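Local coordinates for acyl-CoA hydrolase (Bacillus halodurans, PDB 1VPM), which probably hydrolyses the thioester of long-chain fatty acyl-CoAs and binds coenzyme A, at residues A54-A62 with F91-V102. Sequence-based numbering, arbitrary orientation.
Sequences AALTAMKHA and FVTHTGRTSMEV. With COA (coenzyme A), chain D.
The H61 ring is gripped by three apolar groups of the hairpin F91-V102. V92 CG1 lies over one of its faces, the two side chains crossing at about a right angle, while V92 CG2 makes the closer touch, against H61 CB; T95 CG2 approaches NE2 obliquely. The third is selenomethionine M100, whose SE sits at the ring edge, 4.8 Å from the centroid and 74° off the normal. With CG anti to the backbone N (chi1 -177°), the imidazole reaches down to the sheet, and NE2 is satisfied by the carbonyl of P139. Replacing H61 with alanine is likely to open a gap between V92, T95 and M100 and leave the P139 carbonyl without this donor.

The remaining packing is mostly apolar. M100, bent at chi3 (-78°), brings CE to 3.7 Å from A58 CB and also lies against A62 CB, with SE against A58 O. T57 turns its methyl to the strand, CG2 3.5 Å from F91 CA, while OG1 bonds back to the I53 carbonyl. A54 CB meets V102 CG1 at 3.9 Å.

Polar contacts gather at the turn, where the 3'-phosphate of coenzyme A is held: S99 OG donates to O8A (2.6 Å) and T98 OG1 to O9A (2.8 Å), joined by the T98 amide. The short side chains of A54, T57 and A58 are consistent with the close seat of helix 43-62 on the antiparallel sheet, 7.7 Å between the axes of 54-62 and 91-95, as in the hotdog fold of acyl-CoA thioesterases.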
ATOM      1  N   ALA A  54     -10.291  16.682   3.054  1.00 22.50           N
ATOM      2  CA  ALA A  54     -11.607  17.149   3.441  1.00 23.08           C
ATOM      3  C   ALA A  54     -12.124  16.520   4.715  1.00 22.98           C
ATOM      4  O   ALA A  54     -12.781  17.194   5.512  1.00 22.04           O
ATOM      5  CB  ALA A  54     -12.590  16.971   2.303  1.00 25.19           C
ATOM      6  N   ALA A  55     -11.894  15.232   4.872  1.00 21.28           N
ATOM      7  CA  ALA A  55     -12.258  14.477   6.074  1.00 23.12           C
ATOM      8  C   ALA A  55     -11.524  15.055   7.269  1.00 23.98           C
ATOM      9  O   ALA A  55     -12.133  15.264   8.318  1.00 21.74           O
ATOM     10  CB  ALA A  55     -11.929  13.038   5.921  1.00 23.51           C
ATOM     11  N   LEU A  56     -10.211  15.287   7.136  1.00 21.78           N
ATOM     12  CA  LEU A  56      -9.454  15.887   8.222  1.00 21.83           C
ATOM     13  C   LEU A  56      -9.981  17.253   8.629  1.00 20.79           C
ATOM     14  O   LEU A  56     -10.163  17.537   9.828  1.00 21.28           O
ATOM     15  CB  LEU A  56      -7.950  15.953   7.876  1.00 23.03           C
ATOM     16  CG  LEU A  56      -7.131  14.665   7.930  1.00 27.10           C
ATOM     17  CD1 LEU A  56      -5.864  14.839   7.144  1.00 25.82           C
ATOM     18  CD2 LEU A  56      -6.831  14.280   9.381  1.00 28.67           C
ATOM     19  N   THR A  57     -10.225  18.071   7.636  1.00 21.47           N
ATOM     20  CA  THR A  57     -10.798  19.398   7.832  1.00 22.39           C
ATOM     21  C   THR A  57     -12.134  19.372   8.595  1.00 21.62           C
ATOM     22  O   THR A  57     -12.367  20.119   9.571  1.00 20.74           O
ATOM     23  CB  THR A  57     -10.911  20.078   6.480  1.00 22.21           C
ATOM     24  OG1 THR A  57      -9.575  20.143   5.886  1.00 24.86           O
ATOM     25  CG2 THR A  57     -11.506  21.472   6.598  1.00 25.28           C
ATOM     26  N   ALA A  58     -13.028  18.501   8.142  1.00 21.90           N
ATOM     27  CA  ALA A  58     -14.359  18.414   8.709  1.00 21.56           C
ATOM     28  C   ALA A  58     -14.295  17.826  10.123  1.00 21.46           C
ATOM     29  O   ALA A  58     -15.000  18.263  11.015  1.00 20.95           O
ATOM     30  CB  ALA A  58     -15.236  17.552   7.785  1.00 23.11           C
HETATM   31  N   MSE A  59     -13.397  16.865  10.346  1.00 21.68           N
HETATM   32  CA  MSE A  59     -13.222  16.293  11.683  1.00 24.32           C
HETATM   33  C   MSE A  59     -12.716  17.352  12.674  1.00 23.93           C
HETATM   34  O   MSE A  59     -13.157  17.410  13.835  1.00 22.75           O
HETATM   35  CB  MSE A  59     -12.307  15.077  11.649  1.00 24.31           C
HETATM   36  CG  MSE A  59     -12.978  13.935  10.924  1.00 21.67           C
HETATM   37 SE   MSE A  59     -11.593  12.494  10.727  1.00 40.64          SE
HETATM   38  CE  MSE A  59     -11.617  11.979  12.506  1.00 35.06           C
ATOM     39  N   LYS A  60     -11.827  18.201  12.213  1.00 20.20           N
ATOM     40  CA  LYS A  60     -11.328  19.303  13.040  1.00 23.88           C
ATOM     41  C   LYS A  60     -12.394  20.312  13.379  1.00 24.57           C
ATOM     42  O   LYS A  60     -12.400  20.862  14.502  1.00 25.23           O
ATOM     43  CB  LYS A  60     -10.149  20.029  12.369  1.00 25.65           C
ATOM     44  CG  LYS A  60      -8.896  19.291  12.496  1.00 30.44           C
ATOM     45  CD  LYS A  60      -7.812  19.679  11.486  1.00 35.08           C
ATOM     46  CE  LYS A  60      -7.109  20.948  11.717  1.00 46.23           C
ATOM     47  NZ  LYS A  60      -5.818  20.894  10.937  1.00 35.34           N
ATOM     48  N   HIS A  61     -13.281  20.588  12.423  1.00 22.38           N
ATOM     49  CA  HIS A  61     -14.348  21.566  12.680  1.00 23.41           C
ATOM     50  C   HIS A  61     -15.387  21.032  13.644  1.00 22.94           C
ATOM     51  O   HIS A  61     -15.828  21.761  14.530  1.00 23.21           O
ATOM     52  CB  HIS A  61     -15.019  22.000  11.388  1.00 19.75           C
ATOM     53  CG  HIS A  61     -16.050  23.046  11.595  1.00 21.05           C
ATOM     54  ND1 HIS A  61     -15.727  24.357  11.861  1.00 24.10           N
ATOM     55  CD2 HIS A  61     -17.401  22.962  11.587  1.00 24.05           C
ATOM     56  CE1 HIS A  61     -16.856  25.033  12.024  1.00 21.48           C
ATOM     57  NE2 HIS A  61     -17.883  24.220  11.843  1.00 23.75           N
ATOM     58  N   ALA A  62     -15.756  19.768  13.478  1.00 22.13           N
ATOM     59  CA  ALA A  62     -16.878  19.145  14.197  1.00 22.51           C
ATOM     60  C   ALA A  62     -16.503  18.303  15.380  1.00 22.65           C
ATOM     61  O   ALA A  62     -17.378  17.855  16.125  1.00 22.51           O
ATOM     62  CB  ALA A  62     -17.656  18.324  13.244  1.00 24.11           C
ATOM     63  N   PHE A  91     -10.518  23.868   3.798  1.00 24.20           N
ATOM     64  CA  PHE A  91     -11.207  24.488   4.932  1.00 24.91           C
ATOM     65  C   PHE A  91     -12.702  24.487   4.771  1.00 22.63           C
ATOM     66  O   PHE A  91     -13.228  24.441   3.662  1.00 20.66           O
ATOM     67  CB  PHE A  91     -10.674  25.898   5.189  1.00 21.99           C
ATOM     68  CG  PHE A  91     -10.596  26.765   3.987  1.00 22.98           C
ATOM     69  CD1 PHE A  91      -9.441  26.815   3.215  1.00 27.54           C
ATOM     70  CD2 PHE A  91     -11.635  27.615   3.677  1.00 26.29           C
ATOM     71  CE1 PHE A  91      -9.357  27.676   2.143  1.00 29.31           C
ATOM     72  CE2 PHE A  91     -11.546  28.480   2.608  1.00 30.68           C
ATOM     73  CZ  PHE A  91     -10.391  28.516   1.856  1.00 28.81           C
ATOM     74  N   VAL A  92     -13.377  24.501   5.917  1.00 20.48           N
ATOM     75  CA  VAL A  92     -14.829  24.570   5.968  1.00 21.12           C
ATOM     76  C   VAL A  92     -15.208  25.982   5.576  1.00 21.99           C
ATOM     77  O   VAL A  92     -14.714  26.950   6.157  1.00 22.85           O
ATOM     78  CB  VAL A  92     -15.367  24.209   7.387  1.00 19.51           C
ATOM     79  CG1 VAL A  92     -16.845  24.442   7.461  1.00 20.77           C
ATOM     80  CG2 VAL A  92     -15.068  22.803   7.713  1.00 21.58           C
ATOM     81  N   THR A  93     -16.153  26.101   4.635  1.00 21.22           N
ATOM     82  CA  THR A  93     -16.568  27.380   4.104  1.00 22.63           C
ATOM     83  C   THR A  93     -17.950  27.768   4.574  1.00 24.12           C
ATOM     84  O   THR A  93     -18.259  28.950   4.602  1.00 23.94           O
ATOM     85  CB  THR A  93     -16.640  27.359   2.570  1.00 25.41           C
ATOM     86  OG1 THR A  93     -17.371  26.230   2.128  1.00 30.18           O
ATOM     87  CG2 THR A  93     -15.284  27.280   2.016  1.00 23.95           C
ATOM     88  N   HIS A  94     -18.748  26.793   4.992  1.00 22.43           N
ATOM     89  CA  HIS A  94     -20.185  27.022   5.346  1.00 22.56           C
ATOM     90  C   HIS A  94     -20.736  25.740   5.943  1.00 26.12           C
ATOM     91  O   HIS A  94     -20.243  24.675   5.685  1.00 24.84           O
ATOM     92  CB  HIS A  94     -21.028  27.398   4.104  1.00 27.53           C
ATOM     93  CG  HIS A  94     -22.400  27.951   4.398  1.00 26.32           C
ATOM     94  ND1 HIS A  94     -23.556  27.220   4.211  1.00 27.56           N
ATOM     95  CD2 HIS A  94     -22.801  29.200   4.747  1.00 25.85           C
ATOM     96  CE1 HIS A  94     -24.604  27.977   4.487  1.00 29.73           C
ATOM     97  NE2 HIS A  94     -24.182  29.182   4.819  1.00 29.29           N
ATOM     98  N   THR A  95     -21.790  25.853   6.731  1.00 22.26           N
ATOM     99  CA  THR A  95     -22.371  24.687   7.378  1.00 22.90           C
ATOM    100  C   THR A  95     -23.890  24.718   7.290  1.00 26.19           C
ATOM    101  O   THR A  95     -24.487  25.777   7.181  1.00 24.91           O
ATOM    102  CB  THR A  95     -21.984  24.590   8.879  1.00 24.60           C
ATOM    103  OG1 THR A  95     -22.596  25.645   9.646  1.00 22.22           O
ATOM    104  CG2 THR A  95     -20.476  24.544   9.070  1.00 24.75           C
ATOM    105  N   GLY A  96     -24.480  23.547   7.395  1.00 26.41           N
ATOM    106  CA  GLY A  96     -25.932  23.399   7.615  1.00 27.43           C
ATOM    107  C   GLY A  96     -26.100  22.870   9.026  1.00 30.00           C
ATOM    108  O   GLY A  96     -25.307  23.183   9.897  1.00 35.94           O
ATOM    109  N   ARG A  97     -27.050  21.982   9.234  1.00 25.57           N
ATOM    110  CA  ARG A  97     -27.344  21.460  10.558  1.00 27.09           C
ATOM    111  C   ARG A  97     -26.319  20.427  10.972  1.00 26.10           C
ATOM    112  O   ARG A  97     -25.734  20.535  12.050  1.00 27.00           O
ATOM    113  CB  ARG A  97     -28.751  20.851  10.586  1.00 28.11           C
ATOM    114  CG  ARG A  97     -29.278  20.676  11.996  1.00 33.90           C
ATOM    115  CD  ARG A  97     -30.704  20.094  12.011  1.00 37.59           C
ATOM    116  NE  ARG A  97     -30.723  18.660  11.679  1.00 45.11           N
ATOM    117  CZ  ARG A  97     -30.472  17.665  12.536  1.00 47.00           C
ATOM    118  NH1 ARG A  97     -30.170  17.897  13.819  1.00 47.29           N
ATOM    119  NH2 ARG A  97     -30.525  16.410  12.096  1.00 47.53           N
ATOM    120  N   THR A  98     -26.111  19.429  10.112  1.00 23.37           N
ATOM    121  CA  THR A  98     -25.142  18.364  10.341  1.00 25.33           C
ATOM    122  C   THR A  98     -24.073  18.305   9.265  1.00 25.77           C
ATOM    123  O   THR A  98     -23.178  17.461   9.344  1.00 26.01           O
ATOM    124  CB  THR A  98     -25.847  16.994  10.392  1.00 27.24           C
ATOM    125  OG1 THR A  98     -26.297  16.608   9.083  1.00 28.30           O
ATOM    126  CG2 THR A  98     -27.018  17.054  11.362  1.00 27.46           C
ATOM    127  N   SER A  99     -24.182  19.184   8.271  1.00 25.70           N
ATOM    128  CA  SER A  99     -23.318  19.150   7.074  1.00 24.57           C
ATOM    129  C   SER A  99     -22.395  20.352   7.030  1.00 23.52           C
ATOM    130  O   SER A  99     -22.671  21.418   7.600  1.00 24.61           O
ATOM    131  CB  SER A  99     -24.186  19.049   5.807  1.00 24.61           C
ATOM    132  OG  SER A  99     -24.914  20.237   5.569  1.00 28.20           O
HETATM  133  N   MSE A 100     -21.243  20.143   6.388  1.00 21.28           N
HETATM  134  CA  MSE A 100     -20.237  21.154   6.196  1.00 22.41           C
HETATM  135  C   MSE A 100     -19.818  21.151   4.743  1.00 23.79           C
HETATM  136  O   MSE A 100     -19.538  20.090   4.174  1.00 23.83           O
HETATM  137  CB  MSE A 100     -19.031  20.796   7.024  1.00 21.04           C
HETATM  138  CG  MSE A 100     -19.261  20.861   8.496  1.00 23.54           C
HETATM  139 SE   MSE A 100     -17.927  19.819   9.541  1.00 33.02          SE
HETATM  140  CE  MSE A 100     -18.594  17.993   9.289  1.00 22.24           C
ATOM    141  N   GLU A 101     -19.795  22.322   4.126  1.00 21.13           N
ATOM    142  CA  GLU A 101     -19.120  22.450   2.857  1.00 20.15           C
ATOM    143  C   GLU A 101     -17.622  22.642   3.113  1.00 20.95           C
ATOM    144  O   GLU A 101     -17.209  23.458   3.954  1.00 21.40           O
ATOM    145  CB  GLU A 101     -19.657  23.665   2.073  1.00 18.46           C
ATOM    146  CG  GLU A 101     -19.038  23.768   0.706  1.00 22.96           C
ATOM    147  CD  GLU A 101     -19.533  25.004  -0.061  1.00 23.07           C
ATOM    148  OE1 GLU A 101     -19.266  26.150   0.407  1.00 25.73           O
ATOM    149  OE2 GLU A 101     -20.242  24.811  -1.069  1.00 26.19           O
ATOM    150  N   VAL A 102     -16.836  21.848   2.407  1.00 23.33           N
ATOM    151  CA  VAL A 102     -15.384  21.912   2.467  1.00 21.61           C
ATOM    152  C   VAL A 102     -14.843  22.294   1.074  1.00 22.23           C
ATOM    153  O   VAL A 102     -15.200  21.690   0.054  1.00 23.85           O
ATOM    154  CB  VAL A 102     -14.754  20.612   2.981  1.00 24.66           C
ATOM    155  CG1 VAL A 102     -13.234  20.720   2.971  1.00 27.12           C
ATOM    156  CG2 VAL A 102     -15.267  20.271   4.376  1.00 25.39           C
TER
HETATM  157  N1A COA D 200     -24.909  16.217  -1.236  1.00 40.26           N
HETATM  158  C2A COA D 200     -24.837  17.270  -0.371  1.00 36.99           C
HETATM  159  N3A COA D 200     -25.483  17.185   0.875  1.00 46.57           N
HETATM  160  C4A COA D 200     -26.163  16.052   1.215  1.00 43.35           C
HETATM  161  C5A COA D 200     -26.251  14.969   0.324  1.00 39.37           C
HETATM  162  C6A COA D 200     -25.623  15.049  -0.923  1.00 44.11           C
HETATM  163  N6A COA D 200     -25.830  14.076  -1.829  1.00 32.59           N
HETATM  164  N7A COA D 200     -27.010  13.997   0.919  1.00 47.29           N
HETATM  165  C8A COA D 200     -27.389  14.440   2.151  1.00 42.54           C
HETATM  166  N9A COA D 200     -26.879  15.702   2.335  1.00 41.57           N
HETATM  167  C1B COA D 200     -26.892  16.450   3.578  1.00 41.50           C
HETATM  168  C2B COA D 200     -28.306  16.853   3.929  1.00 48.33           C
HETATM  169  O2B COA D 200     -28.705  17.970   3.178  1.00 47.99           O
HETATM  170  C3B COA D 200     -28.169  17.126   5.418  1.00 45.21           C
HETATM  171  O3B COA D 200     -27.803  18.490   5.536  1.00 45.02           O
HETATM  172  P3B COA D 200     -28.126  19.401   6.805  1.00 37.19           P
HETATM  173  O7A COA D 200     -29.393  20.112   6.548  1.00 45.49           O
HETATM  174  O8A COA D 200     -27.094  20.424   7.064  1.00 39.96           O
HETATM  175  O9A COA D 200     -28.129  18.495   8.002  1.00 39.67           O
HETATM  176  C4B COA D 200     -27.088  16.124   5.852  1.00 49.56           C
HETATM  177  O4B COA D 200     -26.542  15.600   4.640  1.00 44.14           O
HETATM  178  C5B COA D 200     -27.620  14.940   6.665  1.00 50.78           C
HETATM  179  O5B COA D 200     -28.624  14.288   5.890  1.00 62.39           O
HETATM  180  P1A COA D 200     -30.094  13.860   6.472  1.00 66.29           P
HETATM  181  O1A COA D 200     -31.126  14.071   5.383  1.00 66.88           O
HETATM  182  O2A COA D 200     -30.410  14.566   7.775  1.00 65.29           O
HETATM  183  O3A COA D 200     -29.973  12.298   6.857  1.00 65.73           O
HETATM  184  P2A COA D 200     -29.585  11.056   5.893  1.00 62.22           P
HETATM  185  O4A COA D 200     -30.318  11.191   4.566  1.00 55.01           O
HETATM  186  O5A COA D 200     -29.874   9.797   6.693  1.00 66.24           O
HETATM  187  O6A COA D 200     -27.976  11.137   5.669  1.00 62.84           O
HETATM  188  CBP COA D 200     -26.099  10.833   4.220  1.00 59.10           C
HETATM  189  CCP COA D 200     -27.401  11.598   4.457  1.00 59.87           C
HETATM  190  CDP COA D 200     -25.227  11.597   3.218  1.00 55.95           C
HETATM  191  CEP COA D 200     -25.371  10.764   5.580  1.00 53.51           C
HETATM  192  CAP COA D 200     -26.432   9.410   3.687  1.00 56.88           C
HETATM  193  OAP COA D 200     -27.196   9.372   2.486  1.00 56.45           O
HETATM  194  C9P COA D 200     -25.156   8.605   3.531  1.00 57.40           C
HETATM  195  O9P COA D 200     -24.639   8.014   4.702  1.00 48.04           O
HETATM  196  N8P COA D 200     -24.537   8.482   2.347  1.00 37.96           N
HETATM  197  C7P COA D 200     -23.320   7.694   2.326  1.00 43.59           C
HETATM  198  C6P COA D 200     -22.124   8.494   2.853  1.00 43.62           C
HETATM  199  C5P COA D 200     -20.849   7.683   2.743  1.00 43.12           C
HETATM  200  O5P COA D 200     -20.744   6.640   3.421  1.00 54.69           O
HETATM  201  N4P COA D 200     -19.904   8.118   1.904  1.00 36.08           N
HETATM  202  C3P COA D 200     -18.638   7.445   1.788  1.00 35.54           C
HETATM  203  C2P COA D 200     -18.446   6.508   0.594  1.00 31.25           C
HETATM  204  S1P COA D 200     -19.775   5.338   0.084  1.00 40.10           S